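Local coordinates for clavulanic acid biosynthesis oligopeptide binding protein 2 (Streptomyces clavuligerus, PDB 2WOL), which probably binds peptides as an extracellular solute-binding protein of family 5 and belongs to the biosynthetic pathway of the beta-lactamase inhibitor clavulanic acid, at residues D336-P341 / P525-K530; S302-V307 / D346-L351; A282-T287 / P341-D346; L404-V409 / L448-W453. All blocks are in the same frame, centred on the assembly; numbering follows the deposited sequence.

Interaction 1: residues D336-P341 / P525-K530; sequences DARGGP and PLVHDK
Arg-338 lays the start of its side chain against Val-527, and its charged end passes Asp-529. The apolar part is the closely packed one. CG of Arg-338 meets CG2 of Val-527 at 3.9 Å. The first torsion of the arginine (chi1 -165°) swings CG away from its own backbone N, and this carries the chain out over the strand. Val-527 is buried, whereas Arg-338 and Asp-529 are partly exposed. Arg-338 follows directly on helix 331-337, where Gly-339, with positive phi, closes the last turn in a Schellman motif. N of Gly-339 bonds to O of Asp-336 at 3.2 Å. Opposite, strand 523-534 carries a classic beta bulge: Leu-526 and Val-527 both face His-305 of the neighbouring strand. The side chain of His-305 also touches Arg-338, Leu-526 and Val-527. At Asp-529, on the more exposed side, the grip is weaker: charge alone acts. Asp-529 was modelled in two conformers, so the pairing is doubtful. In one of them OD1 of Asp-529 lies 3.7 Å from NE of Arg-338, a long salt bridge. The oxygen sits well out of the guanidinium plane, so no N-H points at it. The guanidinium and carboxylate planes stand 52° apart.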
loop_
_atom_site.group_PDB
_atom_site.type_symbol
_atom_site.label_atom_id
_atom_site.label_comp_id
_atom_site.label_asym_id
_atom_site.label_seq_id
_atom_site.Cartn_x
_atom_site.Cartn_y
_atom_site.Cartn_z
ATOM N N ASP A 336 14.250 -16.106 8.984
ATOM C CA ASP A 336 15.666 -15.752 9.079
ATOM C C ASP A 336 16.181 -15.192 7.755
ATOM O O ASP A 336 16.987 -14.260 7.744
ATOM C CB ASP A 336 16.508 -16.944 9.542
ATOM C CG ASP A 336 16.361 -17.228 11.034
ATOM O OD1 ASP A 336 15.674 -16.456 11.734
ATOM O OD2 ASP A 336 16.935 -18.233 11.508
ATOM N N ALA A 337 15.692 -15.746 6.646
ATOM C CA ALA A 337 16.024 -15.237 5.318
ATOM C C ALA A 337 15.474 -13.824 5.119
ATOM O O ALA A 337 16.008 -13.053 4.322
ATOM C CB ALA A 337 15.499 -16.177 4.240
ATOM N N ARG A 338 14.408 -13.503 5.853
ATOM C CA ARG A 338 13.739 -12.204 5.773
ATOM C C ARG A 338 14.290 -11.183 6.787
ATOM O O ARG A 338 13.868 -10.023 6.797
ATOM C CB ARG A 338 12.218 -12.389 5.950
ATOM C CG ARG A 338 11.360 -11.194 5.536
ATOM C CD ARG A 338 11.450 -10.931 4.039
ATOM N NE ARG A 338 11.555 -9.503 3.752
ATOM C CZ ARG A 338 11.774 -8.990 2.544
ATOM N NH1 ARG A 338 11.904 -9.784 1.486
ATOM N NH2 ARG A 338 11.855 -7.674 2.390
ATOM N N GLY A 339 15.234 -11.606 7.625
ATOM C CA GLY A 339 15.846 -10.704 8.610
ATOM C C GLY A 339 15.889 -11.227 10.037
ATOM O O GLY A 339 16.418 -10.560 10.933
ATOM N N GLY A 340 15.325 -12.414 10.252
ATOM C CA GLY A 340 15.397 -13.086 11.550
ATOM C C GLY A 340 16.840 -13.414 11.909
ATOM O O GLY A 340 17.722 -13.367 11.041
ATOM N N PRO A 341 17.098 -13.786 13.177
ATOM C CA PRO A 341 16.134 -14.092 14.238
ATOM C C PRO A 341 15.416 -12.912 14.913
ATOM O O PRO A 341 14.384 -13.132 15.550
ATOM C CB PRO A 341 16.988 -14.834 15.271
ATOM C CG PRO A 341 18.344 -14.270 15.101
ATOM C CD PRO A 341 18.490 -13.963 13.636
ATOM N N PRO A 525 1.661 -18.014 3.471
ATOM C CA PRO A 525 2.031 -16.819 4.222
ATOM C C PRO A 525 3.340 -17.054 4.958
ATOM O O PRO A 525 3.539 -18.128 5.529
ATOM C CB PRO A 525 0.888 -16.648 5.234
ATOM C CG PRO A 525 -0.118 -17.692 4.930
ATOM C CD PRO A 525 0.515 -18.720 4.069
ATOM N N LEU A 526 4.224 -16.062 4.934
ATOM C CA LEU A 526 5.496 -16.165 5.652
ATOM C C LEU A 526 5.529 -15.236 6.858
ATOM O O LEU A 526 5.469 -15.692 8.003
ATOM C CB LEU A 526 6.684 -15.903 4.718
ATOM C CG LEU A 526 6.801 -16.821 3.494
ATOM C CD1 LEU A 526 8.000 -16.434 2.647
ATOM C CD2 LEU A 526 6.895 -18.283 3.910
ATOM N N VAL A 527 5.620 -13.936 6.596
ATOM C CA VAL A 527 5.624 -12.938 7.664
ATOM C C VAL A 527 4.834 -11.706 7.268
ATOM O O VAL A 527 4.706 -11.404 6.079
ATOM C CB VAL A 527 7.070 -12.491 8.064
ATOM C CG1 VAL A 527 7.882 -13.659 8.628
ATOM C CG2 VAL A 527 7.802 -11.827 6.892
ATOM N N HIS A 528 4.293 -11.017 8.269
ATOM C CA HIS A 528 3.867 -9.637 8.090
ATOM C C HIS A 528 5.082 -8.764 8.364
ATOM O O HIS A 528 5.700 -8.842 9.440
ATOM C CB HIS A 528 2.715 -9.275 9.022
ATOM C CG HIS A 528 1.424 -9.943 8.672
ATOM N ND1 HIS A 528 0.810 -9.788 7.447
ATOM C CD2 HIS A 528 0.622 -10.760 9.394
ATOM C CE1 HIS A 528 -0.309 -10.489 7.426
ATOM N NE2 HIS A 528 -0.449 -11.083 8.598
ATOM N N ASP A 529 5.431 -7.948 7.376
ATOM C CA ASP A 529 6.656 -7.159 7.415
ATOM C C ASP A 529 6.639 -6.103 8.519
ATOM O O ASP A 529 5.585 -5.571 8.886
ATOM C CB ASP A 529 6.976 -6.552 6.045
ATOM C CG ASP A 529 7.563 -7.576 5.078
ATOM O OD1 ASP A 529 8.465 -8.345 5.485
ATOM O OD2 ASP A 529 7.124 -7.611 3.910
ATOM N N LYS A 530 7.823 -5.848 9.063
ATOM C CA LYS A 530 8.044 -4.764 10.007
ATOM C C LYS A 530 9.211 -3.931 9.505
ATOM O O LYS A 530 9.965 -4.360 8.631
ATOM C CB LYS A 530 8.319 -5.307 11.409
ATOM C CG LYS A 530 7.081 -5.899 12.075
ATOM C CD LYS A 530 7.375 -6.528 13.428
ATOM C CE LYS A 530 7.681 -5.483 14.494
ATOM N NZ LYS A 530 7.811 -6.105 15.840
#

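Interaction 2: residues S302-V307 / D346-L351; sequences SFLHFV and DLTTAL
Leu-304 spreads its two methyl groups over the chain that leaves strand 346-347. CD1 lies 3.8 Å from CG2 of Thr-348, and the two side chains meet at about a right angle. The other branch, CD2, touches CD2 of Leu-351 at 3.9 Å. It is equally far, 3.9 Å, from the backbone O of Leu-351. The fork thus straddles the turn: CD1 lies on the threonine methyl and near Leu-351 O, CD2 on Leu-351. In Thr-348 the hydroxyl takes the place opposite the backbone N (chi1 -175°), which leaves CG2 for the apolar contact. OG1 itself turns back into its own segment. It donates to Ala-350 O at 2.8 Å, from above the carbonyl plane, 42° out of it. This bond probably helps fix chi1, and with it the place of CG2. It spans the bend that precedes Leu-351. No hydrogen bond joins the two segments directly. Strand 523-534 pairs with both strands, and its His-528 touches both Leu-304 and Thr-348. OE2 of Glu-514 accepts a hydrogen bond from N of Leu-351. The arrangement is an apolar cluster on one face of a mixed beta-sheet, within an alpha/beta lobe of the kind found in periplasmic-type solute-binding proteins.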
loop_
_atom_site.group_PDB
_atom_site.type_symbol
_atom_site.label_atom_id
_atom_site.label_comp_id
_atom_site.label_asym_id
_atom_site.label_seq_id
_atom_site.Cartn_x
_atom_site.Cartn_y
_atom_site.Cartn_z
ATOM N N SER A 302 2.069 -3.420 7.418
ATOM C CA SER A 302 0.847 -3.995 6.831
ATOM C C SER A 302 1.093 -4.780 5.538
ATOM O O SER A 302 0.152 -5.294 4.929
ATOM C CB SER A 302 -0.252 -2.943 6.641
ATOM O OG SER A 302 -0.751 -2.523 7.900
ATOM N N PHE A 303 2.358 -4.876 5.136
ATOM C CA PHE A 303 2.740 -5.704 3.998
ATOM C C PHE A 303 2.824 -7.162 4.421
ATOM O O PHE A 303 3.148 -7.472 5.575
ATOM C CB PHE A 303 4.081 -5.253 3.414
ATOM C CG PHE A 303 3.978 -4.091 2.461
ATOM C CD1 PHE A 303 3.624 -2.822 2.918
ATOM C CD2 PHE A 303 4.258 -4.263 1.112
ATOM C CE1 PHE A 303 3.537 -1.747 2.036
ATOM C CE2 PHE A 303 4.174 -3.192 0.224
ATOM C CZ PHE A 303 3.807 -1.938 0.685
ATOM N N LEU A 304 2.513 -8.047 3.479
ATOM C CA LEU A 304 2.633 -9.481 3.676
ATOM C C LEU A 304 3.676 -10.034 2.717
ATOM O O LEU A 304 3.642 -9.744 1.527
ATOM C CB LEU A 304 1.285 -10.170 3.433
ATOM C CG LEU A 304 1.286 -11.704 3.365
ATOM C CD1 LEU A 304 1.491 -12.321 4.734
ATOM C CD2 LEU A 304 0.001 -12.217 2.739
ATOM N N HIS A 305 4.597 -10.829 3.249
ATOM C CA HIS A 305 5.548 -11.571 2.444
ATOM C C HIS A 305 5.009 -12.990 2.312
ATOM O O HIS A 305 4.671 -13.630 3.311
ATOM C CB HIS A 305 6.920 -11.569 3.123
ATOM C CG HIS A 305 8.042 -12.006 2.233
ATOM N ND1 HIS A 305 8.363 -11.352 1.062
ATOM C CD2 HIS A 305 8.936 -13.015 2.358
ATOM C CE1 HIS A 305 9.395 -11.949 0.497
ATOM N NE2 HIS A 305 9.760 -12.963 1.260
ATOM N N PHE A 306 4.913 -13.477 1.078
ATOM C CA PHE A 306 4.335 -14.794 0.840
ATOM C C PHE A 306 4.911 -15.489 -0.385
ATOM O O PHE A 306 5.623 -14.883 -1.184
ATOM C CB PHE A 306 2.795 -14.725 0.762
ATOM C CG PHE A 306 2.259 -13.939 -0.413
ATOM C CD1 PHE A 306 1.858 -14.593 -1.576
ATOM C CD2 PHE A 306 2.120 -12.554 -0.341
ATOM C CE1 PHE A 306 1.343 -13.880 -2.655
ATOM C CE2 PHE A 306 1.605 -11.833 -1.416
ATOM C CZ PHE A 306 1.219 -12.499 -2.578
ATOM N N VAL A 307 4.607 -16.778 -0.501
ATOM C CA VAL A 307 4.922 -17.555 -1.690
ATOM C C VAL A 307 3.603 -17.973 -2.336
ATOM O O VAL A 307 2.708 -18.503 -1.663
ATOM C CB VAL A 307 5.785 -18.799 -1.350
ATOM C CG1 VAL A 307 5.975 -19.689 -2.580
ATOM C CG2 VAL A 307 7.138 -18.374 -0.780
ATOM N N ASP A 346 6.949 -10.327 11.446
ATOM C CA ASP A 346 6.079 -11.047 12.358
ATOM C C ASP A 346 5.547 -12.303 11.687
ATOM O O ASP A 346 4.828 -12.215 10.691
ATOM C CB ASP A 346 4.919 -10.148 12.765
ATOM C CG ASP A 346 4.480 -10.395 14.173
ATOM O OD1 ASP A 346 3.754 -11.387 14.414
ATOM O OD2 ASP A 346 4.872 -9.588 15.043
ATOM N N LEU A 347 5.904 -13.468 12.226
ATOM C CA LEU A 347 5.435 -14.739 11.675
ATOM C C LEU A 347 3.924 -14.738 11.541
ATOM O O LEU A 347 3.216 -14.245 12.417
ATOM C CB LEU A 347 5.852 -15.908 12.566
ATOM C CG LEU A 347 7.271 -16.448 12.433
ATOM C CD1 LEU A 347 7.493 -17.509 13.498
ATOM C CD2 LEU A 347 7.488 -17.028 11.042
ATOM N N THR A 348 3.438 -15.285 10.434
ATOM C CA THR A 348 2.006 -15.421 10.230
ATOM C C THR A 348 1.677 -16.731 9.523
ATOM O O THR A 348 2.434 -17.180 8.662
ATOM C CB THR A 348 1.416 -14.213 9.457
ATOM O OG1 THR A 348 -0.006 -14.345 9.375
ATOM C CG2 THR A 348 1.992 -14.110 8.054
ATOM N N THR A 349 0.552 -17.334 9.905
ATOM C CA THR A 349 0.028 -18.520 9.228
ATOM C C THR A 349 -1.228 -18.188 8.414
ATOM O O THR A 349 -1.847 -19.072 7.821
ATOM C CB THR A 349 -0.305 -19.644 10.222
ATOM O OG1 THR A 349 -1.345 -19.205 11.101
ATOM C CG2 THR A 349 0.925 -20.014 11.047
ATOM N N ALA A 350 -1.609 -16.914 8.403
ATOM C CA ALA A 350 -2.729 -16.445 7.590
ATOM C C ALA A 350 -2.376 -15.144 6.859
ATOM O O ALA A 350 -1.236 -14.680 6.918
ATOM C CB ALA A 350 -3.980 -16.284 8.446
ATOM N N LEU A 351 -3.362 -14.566 6.179
ATOM C CA LEU A 351 -3.106 -13.490 5.221
ATOM C C LEU A 351 -3.334 -12.076 5.763
ATOM O O LEU A 351 -2.456 -11.223 5.643
ATOM C CB LEU A 351 -3.917 -13.716 3.938
ATOM C CG LEU A 351 -3.782 -15.104 3.291
ATOM C CD1 LEU A 351 -4.829 -15.308 2.215
ATOM C CD2 LEU A 351 -2.389 -15.327 2.716
#

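Interaction 3: residues A282-T287 / P341-D346; sequences AQRRAT and PVNGGD
Asn-343 and Gln-283 place their amide groups one over the other, and they account for most of the surface buried here. The contact joins helix 280-288 to the loop that runs from helix 331-337 to strand 346-347, in the alpha/beta fold of a solute-binding protein. It lies at the protein surface. Gln-283 reaches out as an extended chain. Asn-343 comes from the opposite direction. The carboxamide carbon CG of Asn-343 lies 3.5 Å from CD of Gln-283. The two planes are tilted 31° from each other. OD1 of Asn-343 is 3.2 Å from NE2 of Gln-283, but the angle is poor and the pair is not a hydrogen bond. In this conformer the groups overlap face over face, tilted, rather than joining by a hydrogen bond. CB of Asn-343 adds to the overlap, 3.6 Å from OE1 of Gln-283. Gln-283 has two deposited conformers, so the exact fit of its amide is doubtful. Arg-284 also has two, and one of them overlaps the glutamine amide, so its part in the contact is doubtful. Leu-532 of strand 523-534 touches Asn-343, Gln-283 and Thr-287, so the strand lies against both segments. Thr-287 faces the loop without close contact. It bonds back to the preceding turn: its N and OG1 reach Gln-283 O from opposite faces of the carbonyl plane, OG1 at 2.7 Å and N at 3.0 Å.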
loop_
_atom_site.group_PDB
_atom_site.type_symbol
_atom_site.label_atom_id
_atom_site.label_comp_id
_atom_site.label_asym_id
_atom_site.label_seq_id
_atom_site.Cartn_x
_atom_site.Cartn_y
_atom_site.Cartn_z
ATOM N N ALA A 282 22.646 0.541 9.875
ATOM C CA ALA A 282 21.996 1.437 10.830
ATOM C C ALA A 282 21.049 0.688 11.766
ATOM O O ALA A 282 20.879 1.085 12.920
ATOM C CB ALA A 282 21.265 2.555 10.107
ATOM N N GLN A 283 20.438 -0.387 11.268
ATOM C CA GLN A 283 19.604 -1.266 12.098
ATOM C C GLN A 283 20.382 -1.761 13.314
ATOM O O GLN A 283 19.927 -1.607 14.449
ATOM C CB GLN A 283 19.067 -2.435 11.265
ATOM C CG GLN A 283 18.484 -3.599 12.061
ATOM C CD GLN A 283 17.870 -4.660 11.166
ATOM O OE1 GLN A 283 16.833 -4.437 10.537
ATOM N NE2 GLN A 283 18.504 -5.826 11.111
ATOM N N ARG A 284 21.557 -2.343 13.082
ATOM C CA ARG A 284 22.351 -2.903 14.180
ATOM C C ARG A 284 22.897 -1.816 15.103
ATOM O O ARG A 284 23.020 -2.027 16.306
ATOM C CB ARG A 284 23.524 -3.733 13.636
ATOM C CG ARG A 284 23.159 -4.809 12.616
ATOM C CD ARG A 284 22.193 -5.847 13.179
ATOM N NE ARG A 284 21.786 -6.824 12.169
ATOM C CZ ARG A 284 20.799 -6.644 11.292
ATOM N NH1 ARG A 284 20.095 -5.518 11.286
ATOM N NH2 ARG A 284 20.513 -7.600 10.419
ATOM N N ARG A 285 23.203 -0.657 14.529
ATOM C CA ARG A 285 23.705 0.481 15.287
ATOM C C ARG A 285 22.623 1.063 16.202
ATOM O O ARG A 285 22.860 1.275 17.395
ATOM C CB ARG A 285 24.232 1.543 14.320
ATOM C CG ARG A 285 24.835 2.765 14.971
ATOM C CD ARG A 285 25.077 3.832 13.925
ATOM N NE ARG A 285 25.443 5.108 14.525
ATOM C CZ ARG A 285 25.467 6.266 13.876
ATOM N NH1 ARG A 285 25.141 6.326 12.589
ATOM N NH2 ARG A 285 25.814 7.370 14.520
ATOM N N ALA A 286 21.440 1.305 15.641
ATOM C CA ALA A 286 20.345 1.945 16.376
ATOM C C ALA A 286 19.725 1.055 17.449
ATOM O O ALA A 286 19.384 1.539 18.532
ATOM C CB ALA A 286 19.276 2.450 15.417
ATOM N N THR A 287 19.576 -0.235 17.149
ATOM C CA THR A 287 18.948 -1.173 18.084
ATOM C C THR A 287 19.860 -1.577 19.240
ATOM O O THR A 287 19.380 -2.079 20.257
ATOM C CB THR A 287 18.446 -2.454 17.380
ATOM O OG1 THR A 287 19.527 -3.077 16.673
ATOM C CG2 THR A 287 17.312 -2.135 16.414
ATOM N N PRO A 341 17.098 -13.786 13.177
ATOM C CA PRO A 341 16.134 -14.092 14.238
ATOM C C PRO A 341 15.416 -12.912 14.913
ATOM O O PRO A 341 14.384 -13.132 15.550
ATOM C CB PRO A 341 16.988 -14.834 15.271
ATOM C CG PRO A 341 18.344 -14.270 15.101
ATOM C CD PRO A 341 18.490 -13.963 13.636
ATOM N N VAL A 342 15.938 -11.689 14.783
ATOM C CA VAL A 342 15.376 -10.549 15.540
ATOM C C VAL A 342 14.711 -9.430 14.719
ATOM O O VAL A 342 13.959 -8.624 15.270
ATOM C CB VAL A 342 16.385 -9.949 16.582
ATOM C CG1 VAL A 342 16.811 -11.006 17.600
ATOM C CG2 VAL A 342 17.601 -9.332 15.903
ATOM N N ASN A 343 14.996 -9.375 13.419
ATOM C CA ASN A 343 14.428 -8.335 12.556
ATOM C C ASN A 343 13.789 -8.882 11.278
ATOM O O ASN A 343 13.958 -8.320 10.191
ATOM C CB ASN A 343 15.484 -7.270 12.225
ATOM C CG ASN A 343 15.790 -6.358 13.405
ATOM O OD1 ASN A 343 16.924 -6.308 13.886
ATOM N ND2 ASN A 343 14.777 -5.637 13.879
ATOM N N GLY A 344 13.047 -9.977 11.414
ATOM C CA GLY A 344 12.436 -10.628 10.258
ATOM C C GLY A 344 10.926 -10.524 10.221
ATOM O O GLY A 344 10.250 -11.433 9.740
ATOM N N GLY A 345 10.393 -9.419 10.734
ATOM C CA GLY A 345 8.952 -9.204 10.727
ATOM C C GLY A 345 8.228 -10.096 11.716
ATOM O O GLY A 345 8.816 -10.573 12.695
ATOM N N ASP A 346 6.949 -10.327 11.446
ATOM C CA ASP A 346 6.079 -11.047 12.358
ATOM C C ASP A 346 5.547 -12.303 11.687
ATOM O O ASP A 346 4.828 -12.215 10.691
ATOM C CB ASP A 346 4.919 -10.148 12.765
ATOM C CG ASP A 346 4.480 -10.395 14.173
ATOM O OD1 ASP A 346 3.754 -11.387 14.414
ATOM O OD2 ASP A 346 4.872 -9.588 15.043
#

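Interaction 4: residues L404-V409 / L448-W453; sequences LVADAV and LLVTDW
Helix segment 404-409 runs across strand 448-453 with their directions 139° apart, so they are roughly antiparallel. Their axes come within 9.1 Å of each other. The backbones are nearest where CA of Ala-406 lies 6.7 Å from CA of Val-450. The small alanine probably allows this close approach. Val-450 has the most surface buried by the contact, and it divides its two methyls between neighbouring helix residues. With chi1 at 178°, CG1 extends away from the strand's own N and meets CG1 of Val-405 at 3.9 Å. CG2 turns to Ala-406, 4.1 Å from its CA and 4.2 Å from its CB. The valine tip is thus set against a branched side chain and the CA and CB of the alanine. One turn on from Val-405, Val-409 meets Leu-448, two residues before Val-450 on the strand. CG1 of Val-409 lies 4.4 Å from CD2 of Leu-448, a looser touch. All five touching residues are buried, and all the contacts between the segments are apolar. Around them, Ile-395 of strand 391-398 packs against Val-409, Leu-448 and Val-450. His-305 of strand 303-309 also touches Val-405 and Val-450. Helix 401-414 links strands 391-398 and 418-425, which are parallel neighbours in the sheet. It is therefore the helix of a beta-alpha-beta crossover, packed over the face of the sheet as in the alpha/beta lobes of periplasmic-type binding proteins.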
loop_
_atom_site.group_PDB
_atom_site.type_symbol
_atom_site.label_atom_id
_atom_site.label_comp_id
_atom_site.label_asym_id
_atom_site.label_seq_id
_atom_site.Cartn_x
_atom_site.Cartn_y
_atom_site.Cartn_z
ATOM N N LEU A 404 17.155 -14.693 -1.145
ATOM C CA LEU A 404 17.425 -15.368 0.125
ATOM C C LEU A 404 16.221 -16.189 0.582
ATOM O O LEU A 404 16.376 -17.320 1.043
ATOM C CB LEU A 404 17.824 -14.366 1.216
ATOM C CG LEU A 404 19.114 -13.557 1.033
ATOM C CD1 LEU A 404 19.299 -12.608 2.208
ATOM C CD2 LEU A 404 20.334 -14.454 0.869
ATOM N N VAL A 405 15.029 -15.614 0.441
ATOM C CA VAL A 405 13.789 -16.322 0.758
ATOM C C VAL A 405 13.604 -17.533 -0.164
ATOM O O VAL A 405 13.288 -18.632 0.306
ATOM C CB VAL A 405 12.567 -15.369 0.729
ATOM C CG1 VAL A 405 11.253 -16.146 0.801
ATOM C CG2 VAL A 405 12.656 -14.364 1.875
ATOM N N ALA A 406 13.835 -17.341 -1.464
ATOM C CA ALA A 406 13.752 -18.442 -2.429
ATOM C C ALA A 406 14.669 -19.604 -2.046
ATOM O O ALA A 406 14.252 -20.763 -2.086
ATOM C CB ALA A 406 14.065 -17.955 -3.842
ATOM N N ASP A 407 15.906 -19.282 -1.665
ATOM C CA ASP A 407 16.885 -20.285 -1.238
ATOM C C ASP A 407 16.399 -21.064 -0.017
ATOM O O ASP A 407 16.617 -22.274 0.082
ATOM C CB ASP A 407 18.243 -19.639 -0.932
ATOM C CG ASP A 407 18.940 -19.101 -2.176
ATOM O OD1 ASP A 407 18.613 -19.542 -3.301
ATOM O OD2 ASP A 407 19.829 -18.236 -2.019
ATOM N N ALA A 408 15.749 -20.363 0.909
ATOM C CA ALA A 408 15.164 -20.996 2.087
ATOM C C ALA A 408 13.990 -21.911 1.722
ATOM O O ALA A 408 13.757 -22.929 2.385
ATOM C CB ALA A 408 14.748 -19.948 3.105
ATOM N N VAL A 409 13.262 -21.566 0.661
ATOM C CA VAL A 409 12.202 -22.448 0.163
ATOM C C VAL A 409 12.829 -23.716 -0.429
ATOM O O VAL A 409 12.377 -24.827 -0.155
ATOM C CB VAL A 409 11.276 -21.760 -0.881
ATOM C CG1 VAL A 409 10.189 -22.723 -1.357
ATOM C CG2 VAL A 409 10.627 -20.509 -0.298
ATOM N N LEU A 448 6.176 -21.808 -8.271
ATOM C CA LEU A 448 6.184 -20.997 -7.054
ATOM C C LEU A 448 6.755 -19.619 -7.355
ATOM O O LEU A 448 7.624 -19.480 -8.221
ATOM C CB LEU A 448 7.016 -21.656 -5.945
ATOM C CG LEU A 448 6.800 -23.139 -5.635
ATOM C CD1 LEU A 448 7.891 -23.966 -6.309
ATOM C CD2 LEU A 448 6.802 -23.397 -4.141
ATOM N N LEU A 449 6.270 -18.613 -6.629
ATOM C CA LEU A 449 6.715 -17.227 -6.791
ATOM C C LEU A 449 6.865 -16.569 -5.432
ATOM O O LEU A 449 5.969 -16.679 -4.586
ATOM C CB LEU A 449 5.707 -16.429 -7.626
ATOM C CG LEU A 449 5.577 -16.790 -9.108
ATOM C CD1 LEU A 449 4.307 -16.193 -9.700
ATOM C CD2 LEU A 449 6.815 -16.306 -9.871
ATOM N N VAL A 450 7.987 -15.882 -5.225
ATOM C CA VAL A 450 8.208 -15.112 -4.003
ATOM C C VAL A 450 7.790 -13.671 -4.245
ATOM O O VAL A 450 8.209 -13.052 -5.223
ATOM C CB VAL A 450 9.696 -15.126 -3.566
ATOM C CG1 VAL A 450 9.906 -14.275 -2.301
ATOM C CG2 VAL A 450 10.175 -16.545 -3.333
ATOM N N THR A 451 6.967 -13.128 -3.355
ATOM C CA THR A 451 6.608 -11.722 -3.468
ATOM C C THR A 451 6.225 -11.098 -2.132
ATOM O O THR A 451 6.160 -11.782 -1.113
ATOM C CB THR A 451 5.510 -11.491 -4.546
ATOM O OG1 THR A 451 5.491 -10.106 -4.914
ATOM C CG2 THR A 451 4.136 -11.919 -4.055
ATOM N N ASP A 452 6.011 -9.788 -2.146
ATOM C CA ASP A 452 5.413 -9.094 -1.016
ATOM C C ASP A 452 4.297 -8.202 -1.537
ATOM O O ASP A 452 4.277 -7.861 -2.721
ATOM C CB ASP A 452 6.457 -8.326 -0.193
ATOM C CG ASP A 452 7.023 -7.111 -0.912
ATOM O OD1 ASP A 452 7.062 -7.078 -2.160
ATOM O OD2 ASP A 452 7.457 -6.178 -0.204
ATOM N N TRP A 453 3.363 -7.854 -0.658
ATOM C CA TRP A 453 2.150 -7.155 -1.052
ATOM C C TRP A 453 1.666 -6.262 0.077
ATOM O O TRP A 453 1.672 -6.665 1.239
ATOM C CB TRP A 453 1.056 -8.167 -1.408
ATOM C CG TRP A 453 -0.332 -7.593 -1.429
ATOM C CD1 TRP A 453 -1.308 -7.781 -0.491
ATOM C CD2 TRP A 453 -0.898 -6.737 -2.431
ATOM N NE1 TRP A 453 -2.444 -7.098 -0.846
ATOM C CE2 TRP A 453 -2.223 -6.450 -2.033
ATOM C CE3 TRP A 453 -0.415 -6.185 -3.626
ATOM C CZ2 TRP A 453 -3.073 -5.635 -2.787
ATOM C CZ3 TRP A 453 -1.266 -5.384 -4.379
ATOM C CH2 TRP A 453 -2.577 -5.113 -3.952
#

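How the interactions relate
Interactions 1, 2 and 4 all reach the same mixed sheet, through strands 523-534, 303-309 and 448-453. Interactions 2 and 4 are buried and apolar, and backbone bonds between Leu-304 and Trp-453 and between Phe-306 and Thr-451 tie them together. Interaction 1 is partly buried and adds a long charge pair to an apolar touch. It meets interaction 4 where CB of Ala-337 packs on helix 401-414. Interaction 3 is a surface contact between polar side chains and stays about 9 Å from interaction 4 at the nearest atoms. Segment 341-346 links interaction 3 to its neighbours: it shares Pro-341 with interaction 1 and Asp-346 with interaction 2.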